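Local coordinates for protein endo-pectate lyase (Erwinia chrysanthemi, PDB 3B4N) that cleaves pectate, and probably methyl-esterified pectins too, by calcium-dependent endo-acting beta-elimination, leaving unsaturated galacturonosyl ends, at residues K249-C254 / S279-N284; C309-G314 / G326-T331; R51-N56 / S80-W85; T23-Q28 / N163-A168. One frame throughout, in Å; residues are numbered along the deposited sequence. Where two conformers were deposited one is given.

Contact 1 (K249-C254 / S279-N284)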
loop_
_atom_site.group_PDB
_atom_site.type_symbol
_atom_site.label_atom_id
_atom_site.label_comp_id
_atom_site.label_asym_id
_atom_site.label_seq_id
_atom_site.Cartn_x
_atom_site.Cartn_y
_atom_site.Cartn_z
ATOM N N LYS A 249 11.113 -4.306 1.577
ATOM C CA LYS A 249 11.170 -2.849 1.553
ATOM C C LYS A 249 9.903 -2.296 0.930
ATOM O O LYS A 249 9.193 -2.999 0.213
ATOM C CB LYS A 249 12.409 -2.344 0.801
ATOM C CG LYS A 249 12.543 -2.811 -0.616
ATOM C CD LYS A 249 13.731 -2.115 -1.310
ATOM C CE LYS A 249 15.075 -2.457 -0.669
ATOM N NZ LYS A 249 15.458 -3.893 -0.833
ATOM N N LEU A 250 9.603 -1.038 1.225
ATOM C CA LEU A 250 8.406 -0.412 0.688
ATOM C C LEU A 250 8.546 -0.042 -0.778
ATOM O O LEU A 250 7.654 -0.325 -1.577
ATOM C CB LEU A 250 8.068 0.846 1.491
ATOM C CG LEU A 250 6.944 1.743 0.953
ATOM C CD1 LEU A 250 5.615 0.987 0.915
ATOM C CD2 LEU A 250 6.846 2.980 1.831
ATOM N N TRP A 251 9.671 0.564 -1.139
ATOM C CA TRP A 251 9.865 1.029 -2.510
ATOM C C TRP A 251 11.302 0.918 -2.948
ATOM O O TRP A 251 12.225 1.205 -2.179
ATOM C CB TRP A 251 9.420 2.495 -2.593
ATOM C CG TRP A 251 9.707 3.215 -3.879
ATOM C CD1 TRP A 251 8.865 3.355 -4.954
ATOM C CD2 TRP A 251 10.862 4.009 -4.171
ATOM N NE1 TRP A 251 9.425 4.201 -5.887
ATOM C CE2 TRP A 251 10.649 4.618 -5.430
ATOM C CE3 TRP A 251 12.055 4.271 -3.485
ATOM C CZ2 TRP A 251 11.586 5.475 -6.016
ATOM C CZ3 TRP A 251 12.988 5.125 -4.071
ATOM C CH2 TRP A 251 12.745 5.716 -5.324
ATOM N N ARG A 252 11.487 0.490 -4.189
ATOM C CA ARG A 252 12.818 0.383 -4.756
ATOM C C ARG A 252 12.855 0.927 -6.173
ATOM O O ARG A 252 12.058 0.534 -7.032
ATOM C CB ARG A 252 13.286 -1.074 -4.778
ATOM C CG ARG A 252 14.719 -1.274 -5.288
ATOM C CD ARG A 252 15.746 -0.512 -4.439
ATOM N NE ARG A 252 17.111 -1.020 -4.624
ATOM C CZ ARG A 252 18.071 -0.408 -5.314
ATOM N NH1 ARG A 252 19.278 -0.963 -5.414
ATOM N NH2 ARG A 252 17.838 0.759 -5.898
ATOM N N SER A 253 13.760 1.868 -6.402
ATOM C CA SER A 253 13.981 2.384 -7.743
ATOM C C SER A 253 14.784 1.230 -8.342
ATOM O O SER A 253 15.786 0.818 -7.769
ATOM C CB SER A 253 14.850 3.632 -7.693
ATOM O OG SER A 253 15.274 3.988 -8.996
ATOM N N CYS A 254 14.353 0.692 -9.478
ATOM C CA CYS A 254 15.055 -0.446 -10.059
ATOM C C CYS A 254 16.576 -0.303 -10.032
ATOM O O CYS A 254 17.131 0.633 -10.597
ATOM C CB CYS A 254 14.591 -0.666 -11.486
ATOM S SG CYS A 254 15.047 -2.321 -12.077
ATOM N N SER A 279 14.022 -2.462 5.223
ATOM C CA SER A 279 14.336 -1.060 4.961
ATOM C C SER A 279 13.117 -0.452 4.292
ATOM O O SER A 279 12.222 -1.175 3.862
ATOM C CB SER A 279 15.565 -0.913 4.054
ATOM O OG SER A 279 15.362 -1.532 2.803
ATOM N N ILE A 280 13.068 0.869 4.200
ATOM C CA ILE A 280 11.913 1.507 3.595
ATOM C C ILE A 280 12.084 1.831 2.109
ATOM O O ILE A 280 11.315 1.342 1.278
ATOM C CB ILE A 280 11.537 2.796 4.377
ATOM C CG1 ILE A 280 11.212 2.445 5.832
ATOM C CG2 ILE A 280 10.338 3.478 3.730
ATOM C CD1 ILE A 280 10.021 1.517 6.000
ATOM N N ALA A 281 13.106 2.613 1.775
ATOM C CA ALA A 281 13.327 3.040 0.399
ATOM C C ALA A 281 14.760 2.890 -0.065
ATOM O O ALA A 281 15.693 3.065 0.712
ATOM C CB ALA A 281 12.913 4.492 0.259
ATOM N N GLY A 282 14.911 2.587 -1.351
ATOM C CA GLY A 282 16.224 2.449 -1.956
ATOM C C GLY A 282 16.305 3.322 -3.198
ATOM O O GLY A 282 15.606 3.073 -4.187
ATOM N N VAL A 283 17.155 4.342 -3.146
ATOM C CA VAL A 283 17.334 5.271 -4.259
ATOM C C VAL A 283 18.676 5.066 -4.944
ATOM O O VAL A 283 19.667 4.732 -4.294
ATOM C CB VAL A 283 17.263 6.763 -3.789
ATOM C CG1 VAL A 283 15.869 7.086 -3.273
ATOM C CG2 VAL A 283 18.305 7.038 -2.713
ATOM N N ASN A 284 18.696 5.239 -6.262
ATOM C CA ASN A 284 19.956 5.146 -7.007
ATOM C C ASN A 284 20.409 6.600 -7.069
ATOM O O ASN A 284 19.933 7.376 -7.907
ATOM C CB ASN A 284 19.723 4.619 -8.424
ATOM C CG ASN A 284 19.185 3.221 -8.439
ATOM O OD1 ASN A 284 19.619 2.368 -7.661
ATOM N ND2 ASN A 284 18.239 2.964 -9.334
HETATM O O HOH W 1 15.731 -4.138 2.325
HETATM O O HOH W 2 21.061 0.079 -7.202
#

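Contact 2 (C309-G314 / G326-T331)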
loop_
_atom_site.group_PDB
_atom_site.type_symbol
_atom_site.label_atom_id
_atom_site.label_comp_id
_atom_site.label_asym_id
_atom_site.label_seq_id
_atom_site.Cartn_x
_atom_site.Cartn_y
_atom_site.Cartn_z
ATOM N N CYS A 309 15.795 5.430 4.528
ATOM C CA CYS A 309 16.232 5.680 3.155
ATOM C C CYS A 309 17.675 5.251 2.977
ATOM O O CYS A 309 18.550 5.667 3.731
ATOM C CB CYS A 309 16.093 7.163 2.826
ATOM S SG CYS A 309 16.375 7.645 1.087
ATOM N N GLU A 310 17.923 4.404 1.987
ATOM C CA GLU A 310 19.279 3.946 1.716
ATOM C C GLU A 310 19.664 4.345 0.307
ATOM O O GLU A 310 18.845 4.273 -0.616
ATOM C CB GLU A 310 19.386 2.427 1.877
ATOM C CG GLU A 310 19.114 1.948 3.301
ATOM C CD GLU A 310 19.247 0.453 3.459
ATOM O OE1 GLU A 310 18.710 -0.290 2.614
ATOM O OE2 GLU A 310 19.891 0.017 4.437
ATOM N N GLU A 311 20.908 4.786 0.153
ATOM C CA GLU A 311 21.431 5.196 -1.148
ATOM C C GLU A 311 22.228 4.063 -1.774
ATOM O O GLU A 311 22.959 3.348 -1.082
ATOM C CB GLU A 311 22.302 6.446 -0.999
ATOM C CG GLU A 311 21.463 7.685 -0.708
ATOM C CD GLU A 311 22.263 8.958 -0.519
ATOM O OE1 GLU A 311 21.624 10.022 -0.382
ATOM O OE2 GLU A 311 23.512 8.914 -0.500
ATOM N N PHE A 312 22.045 3.897 -3.083
ATOM C CA PHE A 312 22.704 2.855 -3.871
ATOM C C PHE A 312 23.228 3.446 -5.161
ATOM O O PHE A 312 22.909 4.578 -5.519
ATOM C CB PHE A 312 21.701 1.788 -4.308
ATOM C CG PHE A 312 21.103 0.995 -3.198
ATOM C CD1 PHE A 312 21.615 -0.255 -2.869
ATOM C CD2 PHE A 312 19.992 1.473 -2.510
ATOM C CE1 PHE A 312 21.033 -1.026 -1.875
ATOM C CE2 PHE A 312 19.398 0.713 -1.511
ATOM C CZ PHE A 312 19.916 -0.540 -1.190
ATOM N N LYS A 313 24.015 2.640 -5.868
ATOM C CA LYS A 313 24.509 3.015 -7.179
ATOM C C LYS A 313 23.730 2.094 -8.109
ATOM O O LYS A 313 23.788 0.874 -7.959
ATOM C CB LYS A 313 26.001 2.720 -7.340
ATOM C CG LYS A 313 26.549 3.177 -8.697
ATOM C CD LYS A 313 27.959 2.651 -8.958
ATOM C CE LYS A 313 27.943 1.163 -9.249
ATOM N NZ LYS A 313 29.306 0.640 -9.576
ATOM N N GLY A 314 22.969 2.670 -9.032
ATOM C CA GLY A 314 22.216 1.863 -9.974
ATOM C C GLY A 314 23.048 1.600 -11.219
ATOM O O GLY A 314 23.975 2.352 -11.513
ATOM N N GLY A 326 24.447 2.926 2.035
ATOM C CA GLY A 326 23.932 2.976 3.393
ATOM C C GLY A 326 22.767 3.912 3.643
ATOM O O GLY A 326 22.334 4.653 2.753
ATOM N N GLU A 327 22.258 3.866 4.872
ATOM C CA GLU A 327 21.148 4.721 5.277
ATOM C C GLU A 327 21.611 6.163 5.408
ATOM O O GLU A 327 22.684 6.440 5.954
ATOM C CB GLU A 327 20.563 4.256 6.609
ATOM C CG GLU A 327 19.506 5.212 7.152
ATOM C CD GLU A 327 18.818 4.696 8.398
ATOM O OE1 GLU A 327 19.482 4.018 9.209
ATOM O OE2 GLU A 327 17.614 4.984 8.575
ATOM N N LYS A 328 20.791 7.078 4.906
ATOM C CA LYS A 328 21.100 8.500 4.930
ATOM C C LYS A 328 19.910 9.316 5.405
ATOM O O LYS A 328 18.750 8.903 5.257
ATOM C CB LYS A 328 21.466 8.992 3.530
ATOM C CG LYS A 328 22.529 8.183 2.809
ATOM C CD LYS A 328 23.884 8.296 3.481
ATOM C CE LYS A 328 24.933 7.569 2.656
ATOM N NZ LYS A 328 26.277 7.599 3.301
ATOM N N TRP A 329 20.208 10.486 5.958
ATOM C CA TRP A 329 19.188 11.413 6.423
ATOM C C TRP A 329 19.523 12.785 5.880
ATOM O O TRP A 329 20.691 13.162 5.809
ATOM C CB TRP A 329 19.160 11.512 7.949
ATOM C CG TRP A 329 18.880 10.243 8.656
ATOM C CD1 TRP A 329 19.795 9.353 9.130
ATOM C CD2 TRP A 329 17.594 9.722 8.999
ATOM N NE1 TRP A 329 19.162 8.310 9.755
ATOM C CE2 TRP A 329 17.808 8.509 9.689
ATOM C CE3 TRP A 329 16.277 10.162 8.789
ATOM C CZ2 TRP A 329 16.758 7.727 10.175
ATOM C CZ3 TRP A 329 15.230 9.384 9.273
ATOM C CH2 TRP A 329 15.478 8.179 9.959
ATOM N N ASP A 330 18.497 13.524 5.489
ATOM C CA ASP A 330 18.663 14.879 4.993
ATOM C C ASP A 330 19.755 15.065 3.941
ATOM O O ASP A 330 20.619 15.935 4.070
ATOM C CB ASP A 330 18.918 15.813 6.179
ATOM C CG ASP A 330 17.822 15.726 7.228
ATOM O OD1 ASP A 330 16.661 16.037 6.890
ATOM O OD2 ASP A 330 18.115 15.340 8.381
ATOM N N THR A 331 19.730 14.235 2.906
ATOM C CA THR A 331 20.690 14.373 1.817
ATOM C C THR A 331 19.902 14.737 0.559
ATOM O O THR A 331 18.667 14.757 0.572
ATOM C CB THR A 331 21.471 13.069 1.548
ATOM O OG1 THR A 331 20.558 12.046 1.114
ATOM C CG2 THR A 331 22.200 12.615 2.800
HETATM O O HOH W 3 16.831 7.303 6.478
#

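Contact 3 (R51-N56 / S80-W85)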
loop_
_atom_site.group_PDB
_atom_site.type_symbol
_atom_site.label_atom_id
_atom_site.label_comp_id
_atom_site.label_asym_id
_atom_site.label_seq_id
_atom_site.Cartn_x
_atom_site.Cartn_y
_atom_site.Cartn_z
ATOM N N ARG A 51 -18.508 -0.212 15.464
ATOM C CA ARG A 51 -18.416 -1.661 15.568
ATOM C C ARG A 51 -19.569 -2.209 16.396
ATOM O O ARG A 51 -20.091 -1.524 17.273
ATOM C CB ARG A 51 -17.096 -2.044 16.242
ATOM C CG ARG A 51 -16.785 -3.537 16.234
ATOM C CD ARG A 51 -15.529 -3.831 17.046
ATOM N NE ARG A 51 -15.798 -3.743 18.478
ATOM C CZ ARG A 51 -14.867 -3.649 19.417
ATOM N NH1 ARG A 51 -13.581 -3.632 19.085
ATOM N NH2 ARG A 51 -15.223 -3.555 20.692
ATOM N N GLY A 52 -19.953 -3.446 16.099
ATOM C CA GLY A 52 -21.004 -4.107 16.849
ATOM C C GLY A 52 -20.754 -5.601 16.837
ATOM O O GLY A 52 -19.963 -6.086 16.031
ATOM N N THR A 53 -21.401 -6.336 17.740
ATOM C CA THR A 53 -21.240 -7.785 17.766
ATOM C C THR A 53 -22.374 -8.463 17.005
ATOM O O THR A 53 -22.447 -9.694 16.954
ATOM C CB THR A 53 -21.174 -8.343 19.205
ATOM O OG1 THR A 53 -22.292 -7.863 19.956
ATOM C CG2 THR A 53 -19.876 -7.927 19.882
ATOM N N THR A 54 -23.255 -7.651 16.420
ATOM C CA THR A 54 -24.349 -8.157 15.595
ATOM C C THR A 54 -24.407 -7.292 14.338
ATOM O O THR A 54 -23.780 -6.232 14.270
ATOM C CB THR A 54 -25.733 -8.119 16.301
ATOM O OG1 THR A 54 -26.253 -6.786 16.302
ATOM C CG2 THR A 54 -25.613 -8.629 17.732
ATOM N N SER A 55 -25.155 -7.750 13.342
ATOM C CA SER A 55 -25.265 -7.037 12.073
ATOM C C SER A 55 -26.177 -5.811 12.093
ATOM O O SER A 55 -26.250 -5.068 11.106
ATOM C CB SER A 55 -25.758 -8.003 10.994
ATOM O OG SER A 55 -27.080 -8.441 11.283
ATOM N N ASN A 56 -26.870 -5.592 13.206
ATOM C CA ASN A 56 -27.797 -4.466 13.321
ATOM C C ASN A 56 -27.069 -3.131 13.399
ATOM O O ASN A 56 -26.446 -2.813 14.413
ATOM C CB ASN A 56 -28.692 -4.657 14.558
ATOM C CG ASN A 56 -29.848 -3.662 14.622
ATOM O OD1 ASN A 56 -30.738 -3.786 15.470
ATOM N ND2 ASN A 56 -29.843 -2.678 13.735
ATOM N N SER A 80 -11.889 -13.427 21.007
ATOM C CA SER A 80 -11.903 -14.563 20.088
ATOM C C SER A 80 -13.235 -15.289 19.921
ATOM O O SER A 80 -13.469 -15.923 18.889
ATOM C CB SER A 80 -10.831 -15.581 20.504
ATOM O OG SER A 80 -11.100 -16.118 21.790
ATOM N N GLY A 81 -14.110 -15.200 20.920
ATOM C CA GLY A 81 -15.384 -15.897 20.835
ATOM C C GLY A 81 -16.556 -15.131 20.251
ATOM O O GLY A 81 -17.699 -15.588 20.325
ATOM N N LEU A 82 -16.284 -13.972 19.662
ATOM C CA LEU A 82 -17.339 -13.157 19.078
ATOM C C LEU A 82 -17.059 -12.766 17.638
ATOM O O LEU A 82 -15.912 -12.780 17.185
ATOM C CB LEU A 82 -17.523 -11.877 19.899
ATOM C CG LEU A 82 -18.044 -12.053 21.326
ATOM C CD1 LEU A 82 -17.895 -10.757 22.106
ATOM C CD2 LEU A 82 -19.500 -12.479 21.271
ATOM N N ASN A 83 -18.125 -12.429 16.922
ATOM C CA ASN A 83 -18.008 -11.959 15.550
ATOM C C ASN A 83 -18.277 -10.466 15.619
ATOM O O ASN A 83 -19.023 -10.003 16.485
ATOM C CB ASN A 83 -19.038 -12.639 14.650
ATOM C CG ASN A 83 -18.583 -14.005 14.181
ATOM O OD1 ASN A 83 -19.316 -14.983 14.285
ATOM N ND2 ASN A 83 -17.366 -14.073 13.652
ATOM N N TYR A 84 -17.657 -9.708 14.720
ATOM C CA TYR A 84 -17.847 -8.265 14.712
ATOM C C TYR A 84 -18.242 -7.722 13.353
ATOM O O TYR A 84 -17.901 -8.286 12.314
ATOM C CB TYR A 84 -16.568 -7.553 15.164
ATOM C CG TYR A 84 -16.162 -7.894 16.574
ATOM C CD1 TYR A 84 -15.392 -9.021 16.840
ATOM C CD2 TYR A 84 -16.571 -7.102 17.645
ATOM C CE1 TYR A 84 -15.038 -9.352 18.143
ATOM C CE2 TYR A 84 -16.224 -7.428 18.955
ATOM C CZ TYR A 84 -15.457 -8.553 19.190
ATOM O OH TYR A 84 -15.101 -8.876 20.477
ATOM N N TRP A 85 -18.984 -6.623 13.390
ATOM C CA TRP A 85 -19.404 -5.903 12.196
ATOM C C TRP A 85 -18.834 -4.503 12.368
ATOM O O TRP A 85 -18.835 -3.941 13.479
ATOM C CB TRP A 85 -20.929 -5.819 12.090
ATOM C CG TRP A 85 -21.563 -7.033 11.500
ATOM C CD1 TRP A 85 -22.038 -7.176 10.228
ATOM C CD2 TRP A 85 -21.753 -8.291 12.147
ATOM N NE1 TRP A 85 -22.510 -8.452 10.041
ATOM C CE2 TRP A 85 -22.347 -9.160 11.203
ATOM C CE3 TRP A 85 -21.478 -8.770 13.433
ATOM C CZ2 TRP A 85 -22.670 -10.486 11.505
ATOM C CZ3 TRP A 85 -21.801 -10.093 13.736
ATOM C CH2 TRP A 85 -22.392 -10.933 12.769
HETATM O O HOH W 4 -20.937 -12.063 17.846
#

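Contact 4 (T23-Q28 / N163-A168). With EDO (1,2-ethanediol), chain G.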
loop_
_atom_site.group_PDB
_atom_site.type_symbol
_atom_site.label_atom_id
_atom_site.label_comp_id
_atom_site.label_asym_id
_atom_site.label_seq_id
_atom_site.Cartn_x
_atom_site.Cartn_y
_atom_site.Cartn_z
ATOM N N THR A 23 -16.744 2.967 0.626
ATOM C CA THR A 23 -16.716 1.513 0.517
ATOM C C THR A 23 -15.661 1.017 1.497
ATOM O O THR A 23 -14.521 1.486 1.503
ATOM C CB THR A 23 -16.362 1.038 -0.904
ATOM O OG1 THR A 23 -17.403 1.428 -1.811
ATOM C CG2 THR A 23 -16.216 -0.480 -0.933
ATOM N N LEU A 24 -16.069 0.070 2.332
ATOM C CA LEU A 24 -15.221 -0.500 3.362
ATOM C C LEU A 24 -14.861 -1.956 3.094
ATOM O O LEU A 24 -15.670 -2.723 2.568
ATOM C CB LEU A 24 -15.954 -0.405 4.704
ATOM C CG LEU A 24 -15.246 -0.944 5.953
ATOM C CD1 LEU A 24 -13.974 -0.148 6.189
ATOM C CD2 LEU A 24 -16.166 -0.828 7.175
ATOM N N MET A 25 -13.628 -2.315 3.437
ATOM C CA MET A 25 -13.151 -3.688 3.312
ATOM C C MET A 25 -12.445 -4.054 4.604
ATOM O O MET A 25 -11.921 -3.191 5.310
ATOM C CB MET A 25 -12.188 -3.835 2.136
ATOM C CG MET A 25 -12.865 -3.661 0.794
ATOM S SD MET A 25 -11.673 -3.711 -0.541
ATOM C CE MET A 25 -11.257 -5.351 -0.516
ATOM N N LEU A 26 -12.415 -5.344 4.900
ATOM C CA LEU A 26 -11.803 -5.852 6.117
ATOM C C LEU A 26 -10.764 -6.932 5.849
ATOM O O LEU A 26 -10.924 -7.740 4.937
ATOM C CB LEU A 26 -12.897 -6.461 7.007
ATOM C CG LEU A 26 -12.484 -7.480 8.073
ATOM C CD1 LEU A 26 -11.753 -6.765 9.183
ATOM C CD2 LEU A 26 -13.719 -8.207 8.618
ATOM N N SER A 27 -9.699 -6.939 6.647
ATOM C CA SER A 27 -8.691 -7.994 6.555
ATOM C C SER A 27 -8.219 -8.343 7.962
ATOM O O SER A 27 -7.794 -7.479 8.716
ATOM C CB SER A 27 -7.492 -7.572 5.711
ATOM O OG SER A 27 -6.621 -8.684 5.548
ATOM N N GLN A 28 -8.293 -9.621 8.320
ATOM C CA GLN A 28 -7.869 -10.052 9.647
ATOM C C GLN A 28 -6.420 -10.538 9.640
ATOM O O GLN A 28 -6.063 -11.408 8.852
ATOM C CB GLN A 28 -8.785 -11.172 10.136
ATOM C CG GLN A 28 -10.268 -10.855 9.991
ATOM C CD GLN A 28 -11.156 -11.987 10.465
ATOM O OE1 GLN A 28 -11.144 -12.350 11.640
ATOM N NE2 GLN A 28 -11.934 -12.553 9.549
ATOM N N ASN A 163 -10.982 -0.495 -4.182
ATOM C CA ASN A 163 -11.711 -1.514 -3.432
ATOM C C ASN A 163 -11.527 -2.900 -4.032
ATOM O O ASN A 163 -12.470 -3.505 -4.541
ATOM C CB ASN A 163 -13.200 -1.157 -3.405
ATOM C CG ASN A 163 -13.450 0.273 -2.984
ATOM O OD1 ASN A 163 -14.230 0.989 -3.616
ATOM N ND2 ASN A 163 -12.801 0.699 -1.921
ATOM N N LEU A 164 -10.308 -3.414 -3.948
ATOM C CA LEU A 164 -9.998 -4.715 -4.519
ATOM C C LEU A 164 -9.129 -5.503 -3.566
ATOM O O LEU A 164 -8.282 -4.934 -2.888
ATOM C CB LEU A 164 -9.257 -4.518 -5.843
ATOM C CG LEU A 164 -8.763 -5.749 -6.615
ATOM C CD1 LEU A 164 -9.952 -6.544 -7.155
ATOM C CD2 LEU A 164 -7.875 -5.289 -7.769
ATOM N N ARG A 165 -9.346 -6.814 -3.515
ATOM C CA ARG A 165 -8.552 -7.685 -2.667
ATOM C C ARG A 165 -7.823 -8.670 -3.563
ATOM O O ARG A 165 -8.405 -9.234 -4.489
ATOM C CB ARG A 165 -9.437 -8.455 -1.676
ATOM C CG ARG A 165 -8.653 -9.257 -0.631
ATOM C CD ARG A 165 -9.573 -10.223 0.111
ATOM N NE ARG A 165 -10.746 -9.544 0.652
ATOM C CZ ARG A 165 -10.781 -8.914 1.821
ATOM N NH1 ARG A 165 -11.899 -8.318 2.207
ATOM N NH2 ARG A 165 -9.717 -8.898 2.614
ATOM N N ILE A 166 -6.538 -8.850 -3.286
ATOM C CA ILE A 166 -5.697 -9.775 -4.032
ATOM C C ILE A 166 -5.486 -10.984 -3.128
ATOM O O ILE A 166 -4.992 -10.849 -2.007
ATOM C CB ILE A 166 -4.327 -9.136 -4.366
ATOM C CG1 ILE A 166 -4.530 -7.792 -5.071
ATOM C CG2 ILE A 166 -3.502 -10.089 -5.233
ATOM C CD1 ILE A 166 -5.319 -7.879 -6.362
ATOM N N SER A 167 -5.870 -12.163 -3.609
ATOM C CA SER A 167 -5.731 -13.389 -2.822
ATOM C C SER A 167 -4.318 -13.747 -2.382
ATOM O O SER A 167 -3.345 -13.448 -3.066
ATOM C CB SER A 167 -6.344 -14.570 -3.581
ATOM O OG SER A 167 -5.509 -14.989 -4.639
ATOM N N ALA A 168 -4.221 -14.397 -1.227
ATOM C CA ALA A 168 -2.928 -14.779 -0.675
ATOM C C ALA A 168 -2.121 -15.704 -1.574
ATOM O O ALA A 168 -0.901 -15.596 -1.638
ATOM C CB ALA A 168 -3.117 -15.432 0.693
HETATM C C1 EDO G . -16.181 5.421 -2.609
HETATM O O1 EDO G . -14.681 5.578 -2.886
HETATM C C2 EDO G . -16.914 4.497 -3.591
HETATM O O2 EDO G . -16.279 3.079 -3.459
#

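Contact 1 (K249-C254 / S279-N284)
Arg252 reaches across to Asn284 and hands NH2 to its amide oxygen OD1 at 3.0 Å. The acceptor lies in the guanidinium plane, but seen from the amide the donor stands well above the carbonyl plane, and the two flat groups are turned 62° against each other. A water fills in beside this bond, accepting from Arg252 NH1 and donating to the same OD1. The amide's other end is used as well: Asn284 ND2 gives a 2.9 Å bond to Cys254 O. What sends the guanidinium this way is a bend at chi2 (59°), after which Arg252 CD lies 3.9 Å from the CA of Gly282, where no side chain intervenes. On the other side of the strands, Trp251 presents the edge of its indole to Val283, CZ3 meeting CG1 at 3.6 Å, while Ala281 CB packs near CE3. Beneath these side chains run parallel backbone bonds: Ile280 O accepts Trp251 N, Gly282 N binds Trp251 O, and Gly282 O takes Ser253 N at 3.1 Å. Further out, Trp251 NE1 bonds to His228, Ser253 OG to Asp289 and Arg264, and Phe312 of the next strand makes a cation-pi contact with Arg252. These are adjacent parallel strands, from consecutive turns, in one sheet of the right-handed beta-helix. With both ends of its amide engaged, Asn284 has its rotation fixed, and the arginine charge is probably offset by an amide oxygen, a water and the ring of Phe312 rather than met by a carboxylate across this contact.

Contact 2 (C309-G314 / G326-T331)
Over one flat face of the Glu311 carboxylate sits the aliphatic chain of Lys328, its CG 3.4 Å from CD, the two side chains crossing at about a right angle. One carboxylate oxygen, OE1, receives the hydroxyl of Thr331 nearly along its C-O axis, at 2.7 Å; the other, OE2, forms a salt bridge with Arg285. The lysine ammonium does not join in, since NZ stays 4.9 Å from OE2. Glu311 gets there by running straight out beyond CG (chi2 179°), which carries the carboxylate to the hydroxyl of Thr331. A second flat group, the indole of Trp329, has a water over the centre of one face, and that water ties the segments together: it accepts from Cys309 N and donates to Glu327 OE2 and Lys328 O. Glu327 OE2 also accepts from Val308 N. Behind the side chains lies a beta hairpin. Glu310 and Glu327 form a non-hydrogen-bonded antiparallel pair; next to it Glu311 N bonds to Gly326 O at 3.0 Å, with a weak return bond from Gly326 N. Lys328 N adds a 2.9 Å bond to Cys309 O. The hairpin ends the sheet of the beta-helix, where the last strand, 323-327, runs against its neighbour, and the Cys309–Cys334 disulfide fastens it nearby. Backed by methylenes, the buried Glu311 carboxylate is probably kept ionised by Arg285, its orientation set by bonds at both oxygens.

Contact 3 (R51-N56 / S80-W85)
Gly52 O accepts the N-H of Trp85 at 2.9 Å and is also approached by the CA-H of Tyr84. The return bond of the same pair runs from Gly52 N to Trp85 O, which also faces Arg51 CA. Gly52 and Trp85 thus form a hydrogen-bonded antiparallel pair at the end of the central strands 44-52 and 85-92 of a four-stranded sheet. Facing a three-stranded one, with the strand orders of a fibronectin type III domain, that sheet belongs to the N-terminal beta-sandwich. Arg51 and Tyr84 lie side by side and point the same way: Arg51 CD touches Tyr84 CD2 at 3.5 Å, and a bend at chi3 (75°) turns one face of the guanidinium to Tyr84 CE2, the planes 58° apart. The ends of both are tied down elsewhere, NH1 in a salt bridge with Asp75 and the phenol OH on the backbone N of Asn79. Thr53 CG2 touches the same ring at CE2, 3.8 Å away. A water that donates to Thr53 O and accepts from Asn83 N bridges the backbones where they begin to part. Beyond it the chain from Thr53 to Ser55 curls across the indole of Trp85, whose CE3 lies 3.4 Å from Thr54 C. Ser55 makes a CH-pi contact, its CA almost straight above the five-membered ring: 3.5 Å from the centroid and 1° off the ring normal.

Contact 4 (T23-Q28 / N163-A168)
Thr23 lays its methyl group against Asn163, CG2 coming within 3.5 Å of CG as the two side chains cross at a slant. Its hydroxyl oxygen OG1 is 2.6 Å from O2 of a bound ethanediol, probably a crystallisation additive, to which Asp133 and Ser38 hydrogen-bond. Met25 does the apolar work. Met25 SD rests 3.6 Å from Asn163 C, and a bend at chi3 (71°) swings CE toward Arg165, 3.8 Å from CB and over one face of the guanidinium; the two chains slide past each other in opposite directions. Leu26 turns its side chain away but contributes its carbonyl. Arg165 grips that one oxygen end-on with two nitrogens, NH1 at 3.0 Å and NH2 at 2.9 Å, the acceptor lying 8° out of the guanidinium plane. Ser27 closes the walk, with CB near Arg165 NH2 and its hydroxyl bonded to Glu190. Glu190 also forms a salt bridge with Arg165 NH2, so a single carboxylate steadies both sides and would probably balance the positive charge. The strand axes come within 9.0 Å at 22°, joined by side-chain packing and the arginine's grip on a carbonyl, not by backbone pairing. Strand 22-29 is an outer strand of the three-stranded sheet of the N-terminal domain, next to 32-39, whereas 164-166 lies between 138-139 and 181-189 in the beta-helix, so the contact joins the two domains.

How the contacts relate
Near the N terminus, segment 23-28 of strand 22-29 meets 163-168 in contact 4, a long closure that brings the N-terminal sandwich against the beta-helix. Within that span contact 3 opens and closes, joining 51-56 to 80-85 inside the sandwich; the two centres are about 18 Å apart. No loops cross. After contact 4 comes contact 1, linking neighbouring turns of the beta-helix, and then contact 2, the hairpin that finishes the same sheet. Contacts 1 and 2 touch: strands 276-284 and 309-313 are neighbours, with probable bonds from Glu310 N to Ala281 O and from Phe312 N to Val283 O. Contact 3 is remote, its centre about 46 Å from that of contact 2.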